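Local atomic coordinates of paraflagellar rod component (PDB entry 6XYB), a protein that is of unknown function but is conserved in and specific to kinetoplastids, binds metal ions, and is named as a component of the paraflagellar rod. Residues C[24-37]-C[80-93]. Residues are numbered along the deposited sequence; the frame is centred on the assembly and turned at random. Where two conformers were deposited one is given.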
ATOM      1  N   ALA C  24      17.578   5.983  12.991  1.00 25.43           N
ATOM      2  CA  ALA C  24      18.800   5.998  12.168  1.00 24.98           C
ATOM      3  C   ALA C  24      18.753   7.003  11.017  1.00 25.39           C
ATOM      4  O   ALA C  24      19.693   7.001  10.196  1.00 29.21           O
ATOM      5  CB  ALA C  24      19.040   4.623  11.634  1.00 26.54           C
ATOM      6  N   LEU C  25      17.757   7.871  10.974  1.00 26.77           N
ATOM      7  CA  LEU C  25      17.680   8.946   9.962  1.00 24.87           C
ATOM      8  C   LEU C  25      18.727  10.013  10.314  1.00 27.46           C
ATOM      9  O   LEU C  25      18.635  10.598  11.387  1.00 28.17           O
ATOM     10  CB  LEU C  25      16.238   9.469   9.973  1.00 28.68           C
ATOM     11  CG  LEU C  25      15.954  10.636   9.043  1.00 26.71           C
ATOM     12  CD1 LEU C  25      16.282  10.285   7.598  1.00 28.27           C
ATOM     13  CD2 LEU C  25      14.505  11.110   9.159  1.00 28.84           C
ATOM     14  N   ARG C  26      19.683  10.267   9.417  1.00 22.77           N
ATOM     15  CA  ARG C  26      20.728  11.248   9.685  1.00 25.00           C
ATOM     16  C   ARG C  26      20.342  12.647   9.187  1.00 24.15           C
ATOM     17  O   ARG C  26      19.544  12.765   8.225  1.00 24.02           O
ATOM     18  CB  ARG C  26      22.065  10.757   9.127  1.00 26.48           C
ATOM     19  CG  ARG C  26      22.183  10.868   7.628  1.00 25.98           C
ATOM     20  CD  ARG C  26      23.519  10.452   7.148  1.00 27.39           C
ATOM     21  NE  ARG C  26      23.509  10.548   5.699  1.00 29.85           N
ATOM     22  CZ  ARG C  26      24.600  10.754   4.953  1.00 28.24           C
ATOM     23  NH1 ARG C  26      25.763  10.936   5.537  1.00 28.95           N
ATOM     24  NH2 ARG C  26      24.506  10.787   3.632  1.00 28.12           N
ATOM     25  N   GLU C  27      20.920  13.692   9.805  1.00 24.11           N
ATOM     26  CA  GLU C  27      20.522  15.073   9.430  1.00 26.90           C
ATOM     27  C   GLU C  27      20.889  15.317   7.955  1.00 23.65           C
ATOM     28  O   GLU C  27      20.213  16.110   7.281  1.00 25.61           O
ATOM     29  CB  GLU C  27      21.097  16.051  10.441  1.00 33.44           C
ATOM     30  CG  GLU C  27      20.297  17.354  10.435  1.00 53.57           C
ATOM     31  CD  GLU C  27      20.515  18.325  11.585  1.00 64.52           C
ATOM     32  OE1 GLU C  27      21.107  17.906  12.594  1.00 65.43           O
ATOM     33  OE2 GLU C  27      20.085  19.508  11.468  1.00 55.06           O
ATOM     34  N   GLU C  28      21.993  14.737   7.493  1.00 23.98           N
ATOM     35  CA  GLU C  28      22.441  14.948   6.095  1.00 25.89           C
ATOM     36  C   GLU C  28      21.285  14.529   5.163  1.00 25.84           C
ATOM     37  O   GLU C  28      21.122  15.144   4.103  1.00 26.28           O
ATOM     38  CB  GLU C  28      23.792  14.237   5.900  1.00 32.53           C
ATOM     39  CG  GLU C  28      24.964  14.780   6.764  1.00 34.56           C
ATOM     40  CD  GLU C  28      25.048  14.278   8.206  1.00 36.86           C
ATOM     41  OE1 GLU C  28      24.100  13.632   8.693  1.00 33.44           O
ATOM     42  OE2 GLU C  28      26.082  14.442   8.874  1.00 37.94           O
ATOM     43  N   THR C  29      20.543  13.451   5.506  1.00 19.71           N
ATOM     44  CA  THR C  29      19.485  12.932   4.632  1.00 20.74           C
ATOM     45  C   THR C  29      18.283  13.896   4.646  1.00 19.10           C
ATOM     46  O   THR C  29      17.667  14.154   3.577  1.00 22.71           O
ATOM     47  CB  THR C  29      19.060  11.549   5.119  1.00 19.93           C
ATOM     48  OG1 THR C  29      20.175  10.680   4.977  1.00 21.80           O
ATOM     49  CG2 THR C  29      17.875  11.027   4.348  1.00 22.61           C
ATOM     50  N   VAL C  30      17.983  14.416   5.836  1.00 19.41           N
ATOM     51  CA  VAL C  30      16.885  15.383   6.028  1.00 19.53           C
ATOM     52  C   VAL C  30      17.200  16.591   5.128  1.00 19.81           C
ATOM     53  O   VAL C  30      16.316  17.113   4.448  1.00 22.61           O
ATOM     54  CB  VAL C  30      16.739  15.703   7.520  1.00 19.61           C
ATOM     55  CG1 VAL C  30      15.711  16.809   7.726  1.00 25.27           C
ATOM     56  CG2 VAL C  30      16.375  14.443   8.344  1.00 23.13           C
ATOM     57  N   LYS C  31      18.421  17.088   5.227  1.00 23.26           N
ATOM     58  CA  LYS C  31      18.869  18.291   4.471  1.00 24.74           C
ATOM     59  C   LYS C  31      18.771  18.029   2.962  1.00 23.61           C
ATOM     60  O   LYS C  31      18.320  18.901   2.239  1.00 27.92           O
ATOM     61  CB  LYS C  31      20.277  18.717   4.882  1.00 27.13           C
ATOM     62  CG  LYS C  31      20.351  19.362   6.259  1.00 33.68           C
ATOM     63  CD  LYS C  31      19.336  20.480   6.554  1.00 40.15           C
ATOM     64  CE  LYS C  31      19.421  21.009   7.970  1.00 59.25           C
ATOM     65  NZ  LYS C  31      20.824  21.093   8.412  1.00 68.52           N
ATOM     66  N   LEU C  32      19.093  16.813   2.502  1.00 23.81           N
ATOM     67  CA  LEU C  32      18.991  16.505   1.069  1.00 22.51           C
ATOM     68  C   LEU C  32      17.506  16.559   0.679  1.00 24.66           C
ATOM     69  O   LEU C  32      17.158  17.100  -0.369  1.00 28.29           O
ATOM     70  CB  LEU C  32      19.583  15.111   0.838  1.00 27.75           C
ATOM     71  CG  LEU C  32      19.586  14.578  -0.586  1.00 33.01           C
ATOM     72  CD1 LEU C  32      20.802  13.679  -0.796  1.00 52.24           C
ATOM     73  CD2 LEU C  32      18.312  13.820  -0.919  1.00 44.13           C
ATOM     74  N   LEU C  33      16.637  15.977   1.484  1.00 24.83           N
ATOM     75  CA  LEU C  33      15.190  16.032   1.174  1.00 21.90           C
ATOM     76  C   LEU C  33      14.618  17.450   1.239  1.00 27.94           C
ATOM     77  O   LEU C  33      13.756  17.774   0.396  1.00 25.14           O
ATOM     78  CB  LEU C  33      14.400  15.121   2.084  1.00 20.23           C
ATOM     79  CG  LEU C  33      14.655  13.639   1.882  1.00 24.03           C
ATOM     80  CD1 LEU C  33      13.850  12.883   2.893  1.00 31.21           C
ATOM     81  CD2 LEU C  33      14.280  13.238   0.477  1.00 25.61           C
ATOM     82  N   GLU C  34      15.105  18.271   2.160  1.00 29.19           N
ATOM     83  CA  GLU C  34      14.726  19.702   2.281  1.00 31.27           C
ATOM     84  C   GLU C  34      14.876  20.351   0.909  1.00 29.89           C
ATOM     85  O   GLU C  34      13.993  21.101   0.528  1.00 40.25           O
ATOM     86  CB  GLU C  34      15.600  20.413   3.310  1.00 33.29           C
ATOM     87  CG  GLU C  34      14.829  21.072   4.409  1.00 37.74           C
ATOM     88  CD  GLU C  34      15.769  21.381   5.559  1.00 38.83           C
ATOM     89  OE1 GLU C  34      16.925  21.906   5.307  1.00 43.12           O
ATOM     90  OE2 GLU C  34      15.376  21.044   6.668  1.00 47.66           O
ATOM     91  N   GLN C  35      15.989  20.092   0.215  1.00 29.15           N
ATOM     92  CA  GLN C  35      16.340  20.741  -1.069  1.00 34.04           C
ATOM     93  C   GLN C  35      15.497  20.144  -2.198  1.00 37.27           C
ATOM     94  O   GLN C  35      15.141  20.882  -3.111  1.00 49.13           O
ATOM     95  CB  GLN C  35      17.832  20.571  -1.350  1.00 39.60           C
ATOM     96  CG  GLN C  35      18.727  21.150  -0.257  1.00 44.02           C
ATOM     97  CD  GLN C  35      20.123  20.571  -0.248  1.00 59.09           C
ATOM     98  OE1 GLN C  35      20.422  19.585  -0.927  1.00 78.88           O
ATOM     99  NE2 GLN C  35      21.004  21.188   0.532  1.00 78.65           N
ATOM    100  N   ARG C  36      15.230  18.838  -2.158  1.00 28.50           N
ATOM    101  CA  ARG C  36      14.574  18.099  -3.282  1.00 33.98           C
ATOM    102  C   ARG C  36      13.057  18.335  -3.311  1.00 29.33           C
ATOM    103  O   ARG C  36      12.489  18.392  -4.410  1.00 33.18           O
ATOM    104  CB  ARG C  36      14.875  16.598  -3.240  1.00 33.62           C
ATOM    105  CG  ARG C  36      16.359  16.284  -3.228  1.00 44.67           C
ATOM    106  CD  ARG C  36      17.003  16.118  -4.577  1.00 46.02           C
ATOM    107  NE  ARG C  36      18.218  15.336  -4.417  1.00 65.67           N
ATOM    108  CZ  ARG C  36      18.937  14.846  -5.418  1.00 77.11           C
ATOM    109  NH1 ARG C  36      18.553  15.053  -6.669  1.00 88.73           N
ATOM    110  NH2 ARG C  36      20.038  14.147  -5.168  1.00 82.69           N
ATOM    111  N   ILE C  37      12.391  18.387  -2.162  1.00 31.17           N
ATOM    112  CA  ILE C  37      10.902  18.339  -2.097  1.00 33.54           C
ATOM    113  C   ILE C  37      10.335  19.595  -2.750  1.00 39.16           C
ATOM    114  O   ILE C  37       9.662  19.456  -3.771  1.00 48.69           O
ATOM    115  CB  ILE C  37      10.378  18.065  -0.674  1.00 31.78           C
ATOM    116  CG1 ILE C  37      10.729  16.627  -0.292  1.00 28.14           C
ATOM    117  CG2 ILE C  37       8.868  18.297  -0.569  1.00 30.28           C
ATOM    118  CD1 ILE C  37      10.508  16.283   1.121  1.00 30.04           C
ATOM    119  N   VAL C  80       5.664  14.731  -4.983  1.00 20.71           N
ATOM    120  CA  VAL C  80       6.297  14.748  -3.626  1.00 20.10           C
ATOM    121  C   VAL C  80       6.685  13.320  -3.254  1.00 19.15           C
ATOM    122  O   VAL C  80       7.807  13.052  -2.767  1.00 19.16           O
ATOM    123  CB  VAL C  80       5.338  15.312  -2.581  1.00 20.72           C
ATOM    124  CG1 VAL C  80       5.861  15.066  -1.184  1.00 24.34           C
ATOM    125  CG2 VAL C  80       5.081  16.801  -2.821  1.00 25.16           C
ATOM    126  N   PHE C  81       5.792  12.389  -3.482  1.00 18.07           N
ATOM    127  CA  PHE C  81       6.127  10.986  -3.087  1.00 17.77           C
ATOM    128  C   PHE C  81       7.335  10.513  -3.901  1.00 17.86           C
ATOM    129  O   PHE C  81       8.247   9.877  -3.315  1.00 17.43           O
ATOM    130  CB  PHE C  81       4.987  10.011  -3.382  1.00 17.43           C
ATOM    131  CG  PHE C  81       3.708  10.338  -2.652  1.00 18.51           C
ATOM    132  CD1 PHE C  81       3.725  10.887  -1.388  1.00 21.57           C
ATOM    133  CD2 PHE C  81       2.472  10.049  -3.213  1.00 21.04           C
ATOM    134  CE1 PHE C  81       2.530  11.166  -0.734  1.00 22.13           C
ATOM    135  CE2 PHE C  81       1.287  10.308  -2.549  1.00 22.57           C
ATOM    136  CZ  PHE C  81       1.316  10.934  -1.332  1.00 21.82           C
ATOM    137  N   LEU C  82       7.318  10.710  -5.243  1.00 18.76           N
ATOM    138  CA  LEU C  82       8.475  10.261  -6.055  1.00 21.49           C
ATOM    139  C   LEU C  82       9.793  10.882  -5.580  1.00 21.92           C
ATOM    140  O   LEU C  82      10.841  10.202  -5.531  1.00 22.24           O
ATOM    141  CB  LEU C  82       8.272  10.583  -7.544  1.00 25.34           C
ATOM    142  CG  LEU C  82       7.917   9.405  -8.425  1.00 31.59           C
ATOM    143  CD1 LEU C  82       8.100   9.774  -9.890  1.00 29.19           C
ATOM    144  CD2 LEU C  82       8.676   8.137  -8.069  1.00 26.34           C
ATOM    145  N   THR C  83       9.784  12.177  -5.281  1.00 21.84           N
ATOM    146  CA  THR C  83      11.059  12.857  -4.915  0.50 22.67           C
ATOM    147  C   THR C  83      11.540  12.316  -3.551  1.00 19.51           C
ATOM    148  O   THR C  83      12.728  12.124  -3.397  1.00 22.84           O
ATOM    149  CB  THR C  83      11.010  14.395  -4.985  0.50 26.83           C
ATOM    150  OG1 THR C  83      10.221  14.946  -3.924  0.50 30.06           O
ATOM    151  CG2 THR C  83      10.505  14.938  -6.308  0.50 30.87           C
ATOM    152  N   ILE C  84      10.624  12.038  -2.617  1.00 18.84           N
ATOM    153  CA  ILE C  84      11.004  11.414  -1.317  1.00 19.21           C
ATOM    154  C   ILE C  84      11.627  10.045  -1.600  1.00 18.12           C
ATOM    155  O   ILE C  84      12.655   9.714  -1.007  1.00 19.71           O
ATOM    156  CB  ILE C  84       9.815  11.337  -0.340  1.00 19.38           C
ATOM    157  CG1 ILE C  84       9.314  12.739   0.050  1.00 21.78           C
ATOM    158  CG2 ILE C  84      10.142  10.397   0.836  1.00 18.62           C
ATOM    159  CD1 ILE C  84       7.970  12.703   0.728  1.00 22.82           C
ATOM    160  N   ILE C  85      10.945   9.244  -2.408  1.00 17.23           N
ATOM    161  CA  ILE C  85      11.450   7.849  -2.639  1.00 18.27           C
ATOM    162  C   ILE C  85      12.833   7.938  -3.297  1.00 18.08           C
ATOM    163  O   ILE C  85      13.735   7.207  -2.926  1.00 19.50           O
ATOM    164  CB  ILE C  85      10.475   7.041  -3.494  1.00 17.59           C
ATOM    165  CG1 ILE C  85       9.160   6.836  -2.722  1.00 16.50           C
ATOM    166  CG2 ILE C  85      11.104   5.745  -4.008  1.00 19.41           C
ATOM    167  CD1 ILE C  85       7.970   6.550  -3.588  1.00 16.36           C
ATOM    168  N   GLU C  86      12.958   8.755  -4.321  1.00 19.70           N
ATOM    169  CA  GLU C  86      14.211   8.877  -5.096  1.00 21.01           C
ATOM    170  C   GLU C  86      15.335   9.370  -4.177  1.00 23.62           C
ATOM    171  O   GLU C  86      16.447   8.811  -4.148  1.00 23.29           O
ATOM    172  CB  GLU C  86      13.984   9.812  -6.298  1.00 25.11           C
ATOM    173  CG  GLU C  86      13.268   9.101  -7.406  1.00 32.31           C
ATOM    174  CD  GLU C  86      13.309   9.784  -8.737  1.00 42.60           C
ATOM    175  OE1 GLU C  86      13.660  10.994  -8.734  1.00 52.22           O
ATOM    176  OE2 GLU C  86      13.049   9.067  -9.759  1.00 42.63           O
ATOM    177  N   GLY C  87      15.018  10.338  -3.368  1.00 20.80           N
ATOM    178  CA  GLY C  87      16.045  10.908  -2.495  1.00 20.51           C
ATOM    179  C   GLY C  87      16.525   9.925  -1.441  1.00 20.06           C
ATOM    180  O   GLY C  87      17.729   9.782  -1.186  1.00 23.24           O
ATOM    181  N   LEU C  88      15.579   9.228  -0.819  1.00 19.12           N
ATOM    182  CA  LEU C  88      15.917   8.201   0.175  1.00 19.37           C
ATOM    183  C   LEU C  88      16.632   7.028  -0.487  1.00 17.40           C
ATOM    184  O   LEU C  88      17.524   6.453   0.206  1.00 20.36           O
ATOM    185  CB  LEU C  88      14.667   7.814   0.933  1.00 19.19           C
ATOM    186  CG  LEU C  88      14.148   8.866   1.895  1.00 17.99           C
ATOM    187  CD1 LEU C  88      12.779   8.440   2.435  1.00 16.94           C
ATOM    188  CD2 LEU C  88      15.133   9.055   3.016  1.00 17.18           C
ATOM    189  N   GLU C  89      16.308   6.668  -1.735  1.00 19.84           N
ATOM    190  CA  GLU C  89      16.958   5.495  -2.369  1.00 22.33           C
ATOM    191  C   GLU C  89      18.458   5.834  -2.456  1.00 25.50           C
ATOM    192  O   GLU C  89      19.280   4.971  -2.095  1.00 26.78           O
ATOM    193  CB  GLU C  89      16.297   5.123  -3.698  1.00 26.69           C
ATOM    194  CG  GLU C  89      16.735   3.749  -4.190  1.00 31.08           C
ATOM    195  CD  GLU C  89      16.296   3.273  -5.565  1.00 40.34           C
ATOM    196  OE1 GLU C  89      15.709   4.064  -6.380  1.00 41.29           O
ATOM    197  OE2 GLU C  89      16.524   2.068  -5.810  1.00 41.67           O
ATOM    198  N   GLY C  90      18.806   7.058  -2.863  1.00 22.80           N
ATOM    199  CA  GLY C  90      20.221   7.469  -3.008  1.00 23.48           C
ATOM    200  C   GLY C  90      20.956   7.446  -1.677  1.00 25.69           C
ATOM    201  O   GLY C  90      22.194   7.271  -1.688  1.00 34.89           O
ATOM    202  N   GLU C  91      20.221   7.622  -0.569  1.00 26.28           N
ATOM    203  CA  GLU C  91      20.749   7.615   0.817  1.00 25.82           C
ATOM    204  C   GLU C  91      20.705   6.219   1.454  1.00 25.18           C
ATOM    205  O   GLU C  91      20.989   6.164   2.631  1.00 26.12           O
ATOM    206  CB  GLU C  91      19.923   8.615   1.635  1.00 27.51           C
ATOM    207  CG  GLU C  91      20.225  10.041   1.216  1.00 26.32           C
ATOM    208  CD  GLU C  91      21.582  10.559   1.711  1.00 30.36           C
ATOM    209  OE1 GLU C  91      21.818  10.656   2.963  1.00 29.14           O
ATOM    210  OE2 GLU C  91      22.400  10.868   0.850  1.00 39.63           O
ATOM    211  N   GLY C  92      20.362   5.171   0.705  1.00 23.27           N
ATOM    212  CA  GLY C  92      20.466   3.772   1.134  1.00 26.90           C
ATOM    213  C   GLY C  92      19.190   3.280   1.781  1.00 23.15           C
ATOM    214  O   GLY C  92      19.242   2.260   2.478  1.00 26.16           O
ATOM    215  N   TRP C  93      18.072   3.959   1.540  1.00 21.54           N
ATOM    216  CA  TRP C  93      16.757   3.580   2.103  1.00 22.68           C
ATOM    217  C   TRP C  93      15.850   3.097   0.952  1.00 19.77           C
ATOM    218  O   TRP C  93      15.500   3.917   0.060  1.00 24.31           O
ATOM    219  CB  TRP C  93      16.108   4.747   2.819  1.00 19.45           C
ATOM    220  CG  TRP C  93      16.784   5.181   4.087  1.00 18.14           C
ATOM    221  CD1 TRP C  93      17.543   6.298   4.261  1.00 17.20           C
ATOM    222  CD2 TRP C  93      16.763   4.519   5.362  1.00 15.70           C
ATOM    223  NE1 TRP C  93      18.014   6.368   5.572  1.00 20.37           N
ATOM    224  CE2 TRP C  93      17.507   5.294   6.274  1.00 18.76           C
ATOM    225  CE3 TRP C  93      16.096   3.372   5.802  1.00 20.34           C
ATOM    226  CZ2 TRP C  93      17.679   4.908   7.603  1.00 18.88           C
ATOM    227  CZ3 TRP C  93      16.297   2.972   7.105  1.00 16.94           C
ATOM    228  CH2 TRP C  93      17.010   3.759   7.992  1.00 19.57           C
TER
HETATM  229  O   HOH W   1      19.638   8.417   6.748  1.00 24.45           O
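Three donors converge on one carboxylate oxygen, OE1 of Glu-91. Arg-26 grips it side-on, NE at 3.2 Å and NH2 at 2.8 Å from that OE1, with the guanidinium and carboxylate planes only 11° apart; a weak bond runs from NH2 to OE2. The third donor is the hydroxyl of Thr-29, whose OG1 donates to the anti lone pair of Glu-91 OE1, 2.6 Å away. Glutamate suits this place as a flexible chain ending in a carboxylate that can take several donors; its bend at chi2 (-74°) turns that group toward Thr-29 and Arg-26, the N-cap residue of helix 27-36. A water donates to Thr-29 OG1 and accepts from Arg-26 N and Trp-93 NE1.

The two helices, both packed on the antiparallel sheet of this alpha+beta fold, run roughly antiparallel, 145° between their directions and 9.9 Å between axes. With no side chain on Gly-87, Leu-32 CD2 comes to 4.0 Å from its CA and Leu-33 CD2 also packs there. Threonine serves two ways at position 29, for with CG2 anti to the backbone N the methyl reaches Leu-88 CD2 at 3.6 Å while OG1 stays with the carboxylate. Beneath, branched aliphatics fill the side nearer the sheet: the side chains of Leu-33 and Leu-88 cross at about a right angle, CD1 against CD2, and Ile-37 CD1 touches Ile-84 CG1 at 3.9 Å, with Met-20 and Ile-18 of strand 17-21 below Leu-33 and Ile-37. Gly-92, at positive phi, ends helix 74-90 in a Schellman motif before Trp-93, whose ring makes a cation-pi contact with Arg-117.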